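Local structure of probable fatty acyl-CoA transferase Rv3272 (5YX6) at residues D94-V99 with P123-A128; F13-F18 with L34-I39; K40-G45 with K73-V78; V30-G35 with A374-P379. The protein binds fatty acyl-CoAs, palmitoyl-CoA most tightly, and is probably a family III CoA transferase acting in fatty acid metabolism. All blocks are in the same frame, centred on the assembly; numbering follows the deposited sequence.

Interaction 1: residues D94-V99 with P123-A128; sequences DTADVV and PNLIYA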
loop_
_atom_site.group_PDB
_atom_site.type_symbol
_atom_site.label_atom_id
_atom_site.label_comp_id
_atom_site.label_asym_id
_atom_site.label_seq_id
_atom_site.Cartn_x
_atom_site.Cartn_y
_atom_site.Cartn_z
ATOM N N ASP A 94 16.025 -27.215 2.779
ATOM C CA ASP A 94 15.788 -28.313 1.843
ATOM C C ASP A 94 14.319 -28.737 1.844
ATOM O O ASP A 94 13.819 -29.266 0.857
ATOM C CB ASP A 94 16.678 -29.520 2.171
ATOM C CG ASP A 94 18.148 -29.286 1.825
ATOM O OD1 ASP A 94 18.462 -28.302 1.111
ATOM O OD2 ASP A 94 18.992 -30.102 2.268
ATOM N N THR A 95 13.625 -28.466 2.943
ATOM C CA THR A 95 12.238 -28.872 3.083
ATOM C C THR A 95 11.270 -27.734 2.774
ATOM O O THR A 95 10.054 -27.908 2.872
ATOM C CB THR A 95 11.938 -29.378 4.507
ATOM O OG1 THR A 95 11.984 -28.275 5.423
ATOM C CG2 THR A 95 12.943 -30.446 4.928
ATOM N N ALA A 96 11.801 -26.571 2.407
ATOM C CA ALA A 96 10.967 -25.376 2.274
ATOM C C ALA A 96 10.559 -25.074 0.837
ATOM O O ALA A 96 11.288 -25.367 -0.107
ATOM C CB ALA A 96 11.687 -24.174 2.861
ATOM N N ASP A 97 9.395 -24.450 0.687
ATOM C CA ASP A 97 8.953 -23.960 -0.606
ATOM C C ASP A 97 9.431 -22.525 -0.826
ATOM O O ASP A 97 9.764 -22.132 -1.943
ATOM C CB ASP A 97 7.430 -24.022 -0.704
ATOM C CG ASP A 97 6.894 -25.427 -0.496
ATOM O OD1 ASP A 97 6.875 -26.200 -1.484
ATOM O OD2 ASP A 97 6.483 -25.754 0.644
ATOM N N VAL A 98 9.460 -21.741 0.248
ATOM C CA VAL A 98 9.838 -20.330 0.167
ATOM C C VAL A 98 10.806 -19.932 1.281
ATOM O O VAL A 98 10.660 -20.354 2.426
ATOM C CB VAL A 98 8.609 -19.401 0.249
ATOM C CG1 VAL A 98 9.023 -17.958 0.120
ATOM C CG2 VAL A 98 7.577 -19.747 -0.827
ATOM N N VAL A 99 11.796 -19.122 0.933
ATOM C CA VAL A 99 12.563 -18.386 1.925
ATOM C C VAL A 99 12.260 -16.884 1.811
ATOM O O VAL A 99 12.322 -16.322 0.715
ATOM C CB VAL A 99 14.081 -18.643 1.766
ATOM C CG1 VAL A 99 14.889 -17.638 2.572
ATOM C CG2 VAL A 99 14.406 -20.060 2.184
ATOM N N PRO A 123 15.981 -27.284 -5.911
ATOM C CA PRO A 123 15.562 -26.686 -7.189
ATOM C C PRO A 123 14.126 -26.128 -7.205
ATOM O O PRO A 123 13.767 -25.418 -8.144
ATOM C CB PRO A 123 15.659 -27.863 -8.184
ATOM C CG PRO A 123 16.448 -28.925 -7.478
ATOM C CD PRO A 123 16.197 -28.737 -6.021
ATOM N N ASN A 124 13.330 -26.427 -6.183
ATOM C CA ASN A 124 11.958 -25.937 -6.121
ATOM C C ASN A 124 11.809 -24.738 -5.185
ATOM O O ASN A 124 10.708 -24.234 -4.976
ATOM C CB ASN A 124 10.999 -27.054 -5.691
ATOM C CG ASN A 124 10.765 -28.086 -6.784
ATOM O OD1 ASN A 124 10.846 -27.779 -7.974
ATOM N ND2 ASN A 124 10.449 -29.308 -6.382
ATOM N N LEU A 125 12.924 -24.286 -4.625
ATOM C CA LEU A 125 12.898 -23.215 -3.638
ATOM C C LEU A 125 12.728 -21.824 -4.249
ATOM O O LEU A 125 13.489 -21.402 -5.117
ATOM C CB LEU A 125 14.165 -23.246 -2.787
ATOM C CG LEU A 125 14.167 -22.225 -1.652
ATOM C CD1 LEU A 125 13.054 -22.542 -0.673
ATOM C CD2 LEU A 125 15.506 -22.234 -0.956
ATOM N N ILE A 126 11.712 -21.123 -3.769
ATOM C CA ILE A 126 11.496 -19.732 -4.111
ATOM C C ILE A 126 12.203 -18.864 -3.073
ATOM O O ILE A 126 12.104 -19.110 -1.868
ATOM C CB ILE A 126 9.993 -19.425 -4.193
ATOM C CG1 ILE A 126 9.420 -20.111 -5.431
ATOM C CG2 ILE A 126 9.731 -17.925 -4.234
ATOM C CD1 ILE A 126 7.972 -20.440 -5.337
ATOM N N TYR A 127 12.967 -17.889 -3.549
ATOM C CA TYR A 127 13.778 -17.041 -2.682
ATOM C C TYR A 127 13.324 -15.588 -2.789
ATOM O O TYR A 127 13.373 -15.012 -3.864
ATOM C CB TYR A 127 15.253 -17.170 -3.066
ATOM C CG TYR A 127 16.237 -16.810 -1.983
ATOM C CD1 TYR A 127 16.491 -15.483 -1.653
ATOM C CD2 TYR A 127 16.942 -17.799 -1.310
ATOM C CE1 TYR A 127 17.407 -15.156 -0.670
ATOM C CE2 TYR A 127 17.854 -17.484 -0.327
ATOM C CZ TYR A 127 18.087 -16.164 -0.011
ATOM O OH TYR A 127 19.005 -15.856 0.970
ATOM N N ALA A 128 12.873 -14.999 -1.687
ATOM C CA ALA A 128 12.319 -13.649 -1.728
ATOM C C ALA A 128 13.079 -12.660 -0.839
ATOM O O ALA A 128 13.258 -12.910 0.349
ATOM C CB ALA A 128 10.836 -13.684 -1.342
#

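Interaction 2: residues F13-F18 with L34-I39; sequences FRVLDF and LGAEVI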
loop_
_atom_site.group_PDB
_atom_site.type_symbol
_atom_site.label_atom_id
_atom_site.label_comp_id
_atom_site.label_asym_id
_atom_site.label_seq_id
_atom_site.Cartn_x
_atom_site.Cartn_y
_atom_site.Cartn_z
ATOM N N PHE A 13 2.308 -25.775 1.922
ATOM C CA PHE A 13 3.514 -24.991 1.632
ATOM C C PHE A 13 4.228 -24.569 2.914
ATOM O O PHE A 13 3.594 -24.131 3.877
ATOM C CB PHE A 13 3.183 -23.743 0.812
ATOM C CG PHE A 13 2.793 -24.026 -0.606
ATOM C CD1 PHE A 13 3.270 -25.142 -1.266
ATOM C CD2 PHE A 13 1.948 -23.169 -1.283
ATOM C CE1 PHE A 13 2.903 -25.396 -2.579
ATOM C CE2 PHE A 13 1.591 -23.412 -2.587
ATOM C CZ PHE A 13 2.066 -24.527 -3.238
ATOM N N ARG A 14 5.550 -24.662 2.904
ATOM C CA ARG A 14 6.338 -24.278 4.063
ATOM C C ARG A 14 7.190 -23.050 3.757
ATOM O O ARG A 14 7.880 -22.995 2.741
ATOM C CB ARG A 14 7.224 -25.442 4.521
ATOM C CG ARG A 14 8.206 -25.053 5.616
ATOM C CD ARG A 14 8.908 -26.257 6.158
ATOM N NE ARG A 14 7.972 -27.124 6.856
ATOM C CZ ARG A 14 8.301 -28.294 7.399
ATOM N NH1 ARG A 14 9.555 -28.725 7.337
ATOM N NH2 ARG A 14 7.380 -29.024 8.018
ATOM N N VAL A 15 7.133 -22.065 4.644
ATOM C CA VAL A 15 7.864 -20.822 4.457
ATOM C C VAL A 15 8.857 -20.621 5.591
ATOM O O VAL A 15 8.506 -20.751 6.757
ATOM C CB VAL A 15 6.905 -19.614 4.390
ATOM C CG1 VAL A 15 7.678 -18.320 4.183
ATOM C CG2 VAL A 15 5.853 -19.818 3.289
ATOM N N LEU A 16 10.098 -20.314 5.237
ATOM C CA LEU A 16 11.132 -19.961 6.207
ATOM C C LEU A 16 11.272 -18.449 6.294
ATOM O O LEU A 16 11.774 -17.827 5.358
ATOM C CB LEU A 16 12.468 -20.582 5.813
ATOM C CG LEU A 16 12.835 -21.858 6.550
ATOM C CD1 LEU A 16 11.743 -22.886 6.330
ATOM C CD2 LEU A 16 14.202 -22.369 6.087
ATOM N N ASP A 17 10.845 -17.863 7.408
ATOM C CA ASP A 17 10.734 -16.401 7.511
ATOM C C ASP A 17 11.865 -15.806 8.355
ATOM O O ASP A 17 11.803 -15.850 9.582
ATOM C CB ASP A 17 9.367 -16.024 8.112
ATOM C CG ASP A 17 9.106 -14.508 8.133
ATOM O OD1 ASP A 17 10.002 -13.744 7.714
ATOM O OD2 ASP A 17 8.002 -14.078 8.578
ATOM N N PHE A 18 12.872 -15.229 7.699
ATOM C CA PHE A 18 14.006 -14.601 8.399
ATOM C C PHE A 18 13.776 -13.115 8.738
ATOM O O PHE A 18 14.657 -12.474 9.315
ATOM C CB PHE A 18 15.302 -14.714 7.565
ATOM C CG PHE A 18 15.872 -16.121 7.451
ATOM C CD1 PHE A 18 15.384 -17.017 6.505
ATOM C CD2 PHE A 18 16.933 -16.522 8.253
ATOM C CE1 PHE A 18 15.921 -18.298 6.385
ATOM C CE2 PHE A 18 17.472 -17.795 8.140
ATOM C CZ PHE A 18 16.966 -18.687 7.203
ATOM N N LEU A 34 -3.464 -17.399 4.523
ATOM C CA LEU A 34 -3.796 -18.181 3.344
ATOM C C LEU A 34 -3.424 -19.662 3.507
ATOM O O LEU A 34 -3.549 -20.445 2.567
ATOM C CB LEU A 34 -3.107 -17.576 2.119
ATOM C CG LEU A 34 -3.570 -16.144 1.813
ATOM C CD1 LEU A 34 -2.748 -15.518 0.690
ATOM C CD2 LEU A 34 -5.068 -16.091 1.485
ATOM N N GLY A 35 -2.980 -20.043 4.702
ATOM C CA GLY A 35 -2.811 -21.446 5.039
ATOM C C GLY A 35 -1.400 -22.023 5.053
ATOM O O GLY A 35 -1.210 -23.212 5.331
ATOM N N ALA A 36 -0.399 -21.198 4.776
ATOM C CA ALA A 36 0.979 -21.689 4.739
ATOM C C ALA A 36 1.511 -21.958 6.143
ATOM O O ALA A 36 1.084 -21.331 7.111
ATOM C CB ALA A 36 1.878 -20.691 4.028
ATOM N N GLU A 37 2.422 -22.916 6.255
ATOM C CA GLU A 37 3.182 -23.094 7.481
ATOM C C GLU A 37 4.383 -22.168 7.423
ATOM O O GLU A 37 5.302 -22.394 6.645
ATOM C CB GLU A 37 3.628 -24.546 7.652
ATOM C CG GLU A 37 4.584 -24.773 8.823
ATOM C CD GLU A 37 5.019 -26.233 8.975
ATOM O OE1 GLU A 37 5.529 -26.816 7.992
ATOM O OE2 GLU A 37 4.864 -26.796 10.080
ATOM N N VAL A 38 4.380 -21.131 8.253
ATOM C CA VAL A 38 5.437 -20.132 8.219
ATOM C C VAL A 38 6.308 -20.206 9.464
ATOM O O VAL A 38 5.839 -20.041 10.580
ATOM C CB VAL A 38 4.858 -18.711 8.085
ATOM C CG1 VAL A 38 5.963 -17.670 8.198
ATOM C CG2 VAL A 38 4.093 -18.572 6.771
ATOM N N ILE A 39 7.590 -20.466 9.258
ATOM C CA ILE A 39 8.514 -20.675 10.362
ATOM C C ILE A 39 9.424 -19.470 10.514
ATOM O O ILE A 39 10.241 -19.197 9.631
ATOM C CB ILE A 39 9.381 -21.935 10.148
ATOM C CG1 ILE A 39 8.504 -23.165 9.946
ATOM C CG2 ILE A 39 10.346 -22.129 11.313
ATOM C CD1 ILE A 39 9.301 -24.406 9.628
#

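Interaction 3: residues K40-G45 with K73-V78; sequences KVEAPG and KKSVTV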
loop_
_atom_site.group_PDB
_atom_site.type_symbol
_atom_site.label_atom_id
_atom_site.label_comp_id
_atom_site.label_asym_id
_atom_site.label_seq_id
_atom_site.Cartn_x
_atom_site.Cartn_y
_atom_site.Cartn_z
ATOM N N LYS A 40 9.250 -18.737 11.614
ATOM C CA LYS A 40 10.125 -17.619 11.949
ATOM C C LYS A 40 11.498 -18.140 12.345
ATOM O O LYS A 40 11.601 -19.133 13.053
ATOM C CB LYS A 40 9.555 -16.781 13.096
ATOM C CG LYS A 40 8.443 -15.840 12.739
ATOM C CD LYS A 40 8.115 -14.945 13.926
ATOM C CE LYS A 40 9.094 -13.777 14.062
ATOM N NZ LYS A 40 9.025 -12.826 12.909
ATOM N N VAL A 41 12.541 -17.469 11.877
ATOM C CA VAL A 41 13.894 -17.733 12.326
ATOM C C VAL A 41 14.375 -16.528 13.138
ATOM O O VAL A 41 14.578 -15.451 12.587
ATOM C CB VAL A 41 14.841 -17.998 11.140
ATOM C CG1 VAL A 41 16.282 -18.178 11.621
ATOM C CG2 VAL A 41 14.361 -19.224 10.333
ATOM N N GLU A 42 14.536 -16.699 14.449
ATOM C CA GLU A 42 14.888 -15.568 15.312
ATOM C C GLU A 42 16.264 -15.742 15.945
ATOM O O GLU A 42 16.775 -16.860 16.068
ATOM C CB GLU A 42 13.831 -15.384 16.405
ATOM C CG GLU A 42 12.391 -15.449 15.884
ATOM C CD GLU A 42 11.342 -15.228 16.971
ATOM O OE1 GLU A 42 10.408 -16.057 17.063
ATOM O OE2 GLU A 42 11.440 -14.230 17.720
ATOM N N ALA A 43 16.856 -14.620 16.344
ATOM C CA ALA A 43 18.096 -14.629 17.098
ATOM C C ALA A 43 17.834 -15.266 18.453
ATOM O O ALA A 43 16.689 -15.263 18.910
ATOM C CB ALA A 43 18.639 -13.208 17.255
ATOM N N PRO A 44 18.877 -15.853 19.079
ATOM C CA PRO A 44 18.722 -16.475 20.399
ATOM C C PRO A 44 18.038 -15.525 21.367
ATOM O O PRO A 44 18.433 -14.362 21.459
ATOM C CB PRO A 44 20.161 -16.752 20.826
ATOM C CG PRO A 44 20.865 -16.994 19.547
ATOM C CD PRO A 44 20.243 -16.035 18.556
ATOM N N GLY A 45 17.015 -16.001 22.063
ATOM C CA GLY A 45 16.312 -15.160 23.014
ATOM C C GLY A 45 15.093 -14.490 22.405
ATOM O O GLY A 45 14.308 -13.858 23.118
ATOM N N LYS A 73 2.250 -18.321 13.497
ATOM C CA LYS A 73 3.563 -18.697 13.008
ATOM C C LYS A 73 4.236 -19.664 13.971
ATOM O O LYS A 73 3.802 -19.824 15.112
ATOM C CB LYS A 73 4.435 -17.469 12.789
ATOM C CG LYS A 73 3.984 -16.619 11.620
ATOM C CD LYS A 73 4.929 -15.455 11.392
ATOM C CE LYS A 73 4.396 -14.476 10.350
ATOM N NZ LYS A 73 5.378 -13.369 10.141
ATOM N N LYS A 74 5.270 -20.339 13.483
ATOM C CA LYS A 74 6.136 -21.137 14.330
ATOM C C LYS A 74 7.478 -20.449 14.494
ATOM O O LYS A 74 7.808 -19.538 13.735
ATOM C CB LYS A 74 6.272 -22.547 13.760
ATOM C CG LYS A 74 4.903 -23.150 13.576
ATOM C CD LYS A 74 4.903 -24.618 13.263
ATOM C CE LYS A 74 3.464 -25.119 13.211
ATOM N NZ LYS A 74 3.359 -26.552 12.813
ATOM N N SER A 75 8.246 -20.872 15.491
ATOM C CA SER A 75 9.511 -20.219 15.785
ATOM C C SER A 75 10.653 -21.186 16.060
ATOM O O SER A 75 10.500 -22.174 16.789
ATOM C CB SER A 75 9.345 -19.271 16.986
ATOM O OG SER A 75 10.570 -18.632 17.324
ATOM N N VAL A 76 11.797 -20.897 15.450
ATOM C CA VAL A 76 13.030 -21.561 15.809
ATOM C C VAL A 76 13.988 -20.460 16.233
ATOM O O VAL A 76 13.970 -19.352 15.692
ATOM C CB VAL A 76 13.630 -22.441 14.667
ATOM C CG1 VAL A 76 12.623 -23.498 14.225
ATOM C CG2 VAL A 76 14.096 -21.595 13.487
ATOM N N THR A 77 14.794 -20.765 17.239
ATOM C CA THR A 77 15.792 -19.843 17.724
ATOM C C THR A 77 17.158 -20.379 17.351
ATOM O O THR A 77 17.494 -21.545 17.601
ATOM C CB THR A 77 15.646 -19.642 19.244
ATOM O OG1 THR A 77 15.149 -18.320 19.495
ATOM C CG2 THR A 77 16.969 -19.840 19.974
ATOM N N VAL A 78 17.939 -19.523 16.712
ATOM C CA VAL A 78 19.225 -19.946 16.201
ATOM C C VAL A 78 20.203 -18.772 16.116
ATOM O O VAL A 78 19.795 -17.639 15.862
ATOM C CB VAL A 78 19.013 -20.602 14.816
ATOM C CG1 VAL A 78 19.720 -19.838 13.713
ATOM C CG2 VAL A 78 19.396 -22.071 14.839
#

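Interaction 4: residues V30-G35 with A374-P379; sequences VLVDLG and AVVTDP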
loop_
_atom_site.group_PDB
_atom_site.type_symbol
_atom_site.label_atom_id
_atom_site.label_comp_id
_atom_site.label_asym_id
_atom_site.label_seq_id
_atom_site.Cartn_x
_atom_site.Cartn_y
_atom_site.Cartn_z
ATOM N N VAL A 30 0.209 -12.594 5.958
ATOM C CA VAL A 30 -0.680 -12.824 4.828
ATOM C C VAL A 30 -0.609 -14.274 4.370
ATOM O O VAL A 30 -1.629 -14.895 4.111
ATOM C CB VAL A 30 -0.351 -11.896 3.632
ATOM C CG1 VAL A 30 -1.103 -12.345 2.383
ATOM C CG2 VAL A 30 -0.676 -10.431 3.974
ATOM N N LEU A 31 0.603 -14.804 4.265
ATOM C CA LEU A 31 0.801 -16.203 3.901
ATOM C C LEU A 31 0.182 -17.174 4.905
ATOM O O LEU A 31 -0.420 -18.181 4.517
ATOM C CB LEU A 31 2.297 -16.502 3.753
ATOM C CG LEU A 31 2.992 -16.217 2.412
ATOM C CD1 LEU A 31 2.089 -15.515 1.418
ATOM C CD2 LEU A 31 4.285 -15.450 2.604
ATOM N N VAL A 32 0.328 -16.866 6.192
ATOM C CA VAL A 32 -0.295 -17.646 7.255
ATOM C C VAL A 32 -1.805 -17.664 7.111
ATOM O O VAL A 32 -2.426 -18.715 7.217
ATOM C CB VAL A 32 0.071 -17.101 8.650
ATOM C CG1 VAL A 32 -0.782 -17.745 9.728
ATOM C CG2 VAL A 32 1.531 -17.357 8.933
ATOM N N ASP A 33 -2.390 -16.496 6.859
ATOM C CA ASP A 33 -3.837 -16.379 6.696
ATOM C C ASP A 33 -4.326 -17.228 5.518
ATOM O O ASP A 33 -5.454 -17.723 5.515
ATOM C CB ASP A 33 -4.241 -14.919 6.481
ATOM C CG ASP A 33 -3.917 -14.021 7.692
ATOM O OD1 ASP A 33 -3.712 -14.552 8.813
ATOM O OD2 ASP A 33 -3.903 -12.774 7.519
ATOM N N LEU A 34 -3.464 -17.399 4.523
ATOM C CA LEU A 34 -3.796 -18.181 3.344
ATOM C C LEU A 34 -3.424 -19.662 3.507
ATOM O O LEU A 34 -3.549 -20.445 2.567
ATOM C CB LEU A 34 -3.107 -17.576 2.119
ATOM C CG LEU A 34 -3.570 -16.144 1.813
ATOM C CD1 LEU A 34 -2.748 -15.518 0.690
ATOM C CD2 LEU A 34 -5.068 -16.091 1.485
ATOM N N GLY A 35 -2.980 -20.043 4.702
ATOM C CA GLY A 35 -2.811 -21.446 5.039
ATOM C C GLY A 35 -1.400 -22.023 5.053
ATOM O O GLY A 35 -1.210 -23.212 5.331
ATOM N N ALA A 374 -9.778 -15.864 5.642
ATOM C CA ALA A 374 -8.360 -15.504 5.632
ATOM C C ALA A 374 -7.911 -14.929 6.965
ATOM O O ALA A 374 -7.344 -13.844 7.022
ATOM C CB ALA A 374 -8.070 -14.509 4.516
ATOM N N VAL A 375 -8.158 -15.675 8.036
ATOM C CA VAL A 375 -7.731 -15.288 9.375
ATOM C C VAL A 375 -7.215 -16.508 10.117
ATOM O O VAL A 375 -7.516 -17.645 9.747
ATOM C CB VAL A 375 -8.862 -14.660 10.203
ATOM C CG1 VAL A 375 -9.521 -13.513 9.440
ATOM C CG2 VAL A 375 -9.882 -15.717 10.576
ATOM N N VAL A 376 -6.436 -16.265 11.167
ATOM C CA VAL A 376 -6.031 -17.333 12.070
ATOM C C VAL A 376 -6.291 -16.866 13.501
ATOM O O VAL A 376 -6.179 -15.675 13.804
ATOM C CB VAL A 376 -4.539 -17.744 11.862
ATOM C CG1 VAL A 376 -3.580 -16.726 12.464
ATOM C CG2 VAL A 376 -4.283 -19.123 12.441
ATOM N N THR A 377 -6.703 -17.791 14.363
ATOM C CA THR A 377 -7.019 -17.450 15.750
ATOM C C THR A 377 -5.828 -17.663 16.689
ATOM O O THR A 377 -5.759 -17.030 17.742
ATOM C CB THR A 377 -8.210 -18.279 16.285
ATOM O OG1 THR A 377 -8.036 -19.661 15.928
ATOM C CG2 THR A 377 -9.519 -17.778 15.702
ATOM N N ASP A 378 -4.904 -18.545 16.297
ATOM C CA ASP A 378 -3.713 -18.858 17.087
ATOM C C ASP A 378 -2.930 -17.621 17.499
ATOM O O ASP A 378 -2.854 -16.645 16.753
ATOM C CB ASP A 378 -2.762 -19.795 16.325
ATOM C CG ASP A 378 -3.444 -21.048 15.810
ATOM O OD1 ASP A 378 -4.548 -21.385 16.289
ATOM O OD2 ASP A 378 -2.864 -21.700 14.914
ATOM N N PRO A 379 -2.346 -17.663 18.702
ATOM C CA PRO A 379 -1.451 -16.618 19.184
ATOM C C PRO A 379 -0.094 -16.717 18.496
ATOM O O PRO A 379 0.190 -17.709 17.819
ATOM C CB PRO A 379 -1.329 -16.938 20.672
ATOM C CG PRO A 379 -1.439 -18.422 20.714
ATOM C CD PRO A 379 -2.451 -18.775 19.662
HETATM O O HOH W 1 -5.083 -13.523 11.090
#

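Interaction 1: residues D94-V99 with P123-A128
The carbonyl oxygen of Ile-126 is gripped by two consecutive residues of 94-99: Val-99 N donates a hydrogen bond of 2.8 Å to it, and Val-98 CA adds a CA-H...O contact at 3.3 Å. Two further bonds complete the ladder, from Ile-126 N to Asp-97 O (2.9 Å) and from Ala-128 N to Val-99 O (2.8 Å). Val-98 thus bridges Ile-126 and Val-99 bridges Tyr-127, the register of a parallel pair. Each bridge is echoed by its side chains. On one face Val-98 CG2 rests against Ile-126 CB at 4.2 Å. On the other, Val-99 divides its methyls between two partners. CG1, trans to the backbone N (chi1 167°), lies over one face of the Tyr-127 ring toward its rim, 4.1 Å from CE2, while CG2 meets Leu-125 CD2 at 4.0 Å. Leu-125 precedes the strand, yet its end reaches back across the gap, where CD1 packs 3.4 Å from Ala-96 O. The Asp-97 carboxylate bonds to Arg-14 N and, in a salt bridge, to Arg-193; the Tyr-127 hydroxyl is bonded to Leu-113 O. Asn-124, beside the pair, lines the site of a bound benzamidine. The pair belongs to the Rossmann-fold domain's parallel sheet: strands 14-17 and 201-205 flank it, helix 115-121 covers the face of Val-99 and Tyr-127, and helix 173-196 that of Val-98 and Ile-126.

Interaction 2: residues F13-F18 with L34-I39
Parallel pairing of strands 14-17 and 37-42, with Val-15 lying beside Val-38 at its middle, forms this buried contact inside the main sheet of the large domain. The backbones interlock through four hydrogen bonds: Glu-37 N to Phe-13 O, Val-15 N to Glu-37 O, Ile-39 N to Val-15 O, and Asp-17 N to Ile-39 O (2.7 Å). The strand axes diverge by 22°, the modest twist of neighbours in such a sheet. Arg-14 and Glu-37, a bridged pair on one face, show how register can serve a salt bridge: their side chains run alongside each other, and a bend at chi3 of Arg-14 (-67°) swings the guanidinium over to its neighbour. Its side edge then holds a single oxygen, Glu-37 OE1, with NE at 2.7 Å and NH2 at 2.9 Å. That oxygen lies in the guanidinium plane, but the two groups are inclined by 55°, and both nitrogens approach from one face of the carboxylate. Ile-39 CD1 packs on Arg-14 CD at 4.0 Å. On the opposite face Val-15 CB meets Val-38 CG2 at 3.8 Å, and Val-38 CG1 presses on Asp-17 CB. Glu-37 OE2 has a second partner in Lys-74, and the Asp-17 carboxylate bonds to Thr-19. At the start of the pair, the Phe-13 ring makes a cation-pi contact with Arg-195 of the second subunit. With helix 23-33 as the connection, the two strands form the opening beta-alpha-beta unit of the Rossmann-fold domain.

Interaction 3: residues K40-G45 with K73-V78
Lys-40, Val-78 and Glu-42 bury the most surface where 40-45 runs parallel to 73-78; Lys-40 and Glu-42 join backbone bonding to side-chain contacts, while Val-78 takes part chiefly through its backbone. Lys-40 N donates to Lys-74 O at 2.7 Å, and its carbonyl accepts from Val-76 N. Its aliphatic chain crosses that of Lys-73, CG to CD at 3.8 Å. The two ammonium groups end near each other, NZ to NZ 4.6 Å, a closeness probably eased by acids: Glu-47 pairs with Lys-40, which also bonds Asn-70, and Asp-17 pairs with Lys-73, which also donates to Asn-69 O. Two places on, Glu-42 has its CG opposite the carbonyl carbon (chi1 -46°) and an extended chain that carries the carboxylate back over Ser-75. There Ser-75 OG donates to Glu-42 OE1 at 2.6 Å, coming from above the carboxylate plane. Arg-50 forms a salt bridge to the same oxygen. Val-78 closes the ladder, its N bonded to Glu-42 O at 3.0 Å. Just beyond, Pro-44 CD lies 3.2 Å from Val-78 O, and Pro-44 CA touches Thr-77 CG2 at 3.8 Å. Val-78 CG1 also approaches Val-41 CG1, more loosely. Strand 74-77 is the outermost on this side of the chain's parallel sheet, with 37-42 inside it; helix 83-94 packs on Val-41 and Val-78, and helix 387-390 on Val-76.

Interaction 4: residues V30-G35 with A374-P379
Val-32 and Val-376 meet at a slant, one methyl each, with CG1 to CG1 at 4.0 Å. The meeting depends on the rotation of Val-376, whose CG1 is lodged between its backbone N and carbonyl carbon (chi1 76°) and so faces the helix. Asp-33, next along the helix, works differently. Its CB comes closest to the loop, 3.3 Å from Ala-374 O, and the carboxylate lies alongside the same carbonyl without bonding to it. No direct hydrogen bond crosses the contact. Asp-33 OD1 and Val-376 N are 4.0 Å apart, too far for one, and a water spans the gap, donating to Asp-33 OD1 at 2.9 Å and accepting from Val-376 N at 3.1 Å. Both carboxylate oxygens have further partners, OD2 in Thr-365 OG1 and OD1 in Gln-29 NE2, which should hold the group's rotation. The contact thus illustrates how a loop can be fitted to a helix end by a valine pair, the packing of Asp-33 on Ala-374 and one water-mediated link. The helix finishes here in a Schellman motif, with Gly-35 at positive phi, Gly-35 N bonded to Val-32 O (2.9 Å) and Ala-36 N to Leu-31 O. Helix 23-33 lies against strand 37-42 through Leu-31 and Val-32 and against helix 173-196 through Val-30 and Leu-31, while the loop 374-379 leads from strand 368-369 toward helix 387-390.

Overall arrangement
Interactions 1, 2 and 3 are three seams of one parallel sheet. Interactions 2 and 3 are adjacent and share strand 37-42; the pairing of 14-17 with 98-101, where Val-98 O is bonded to Leu-16 N, separates 2 from 1. Chemistry follows position. The two inner seams are buried; interaction 1 adds mainly apolar contacts to its backbone ladder, and interaction 2 a salt bridge. Interaction 3, at the edge, is partly exposed and brings in three lysines and a serine-glutamate bond. Interaction 4 lies off the sheet, with water in place of a ladder, but Val-32 packs on Val-38 of interaction 2 and Lys-73 of interaction 3. Interactions 2 and 4 both reach the second subunit.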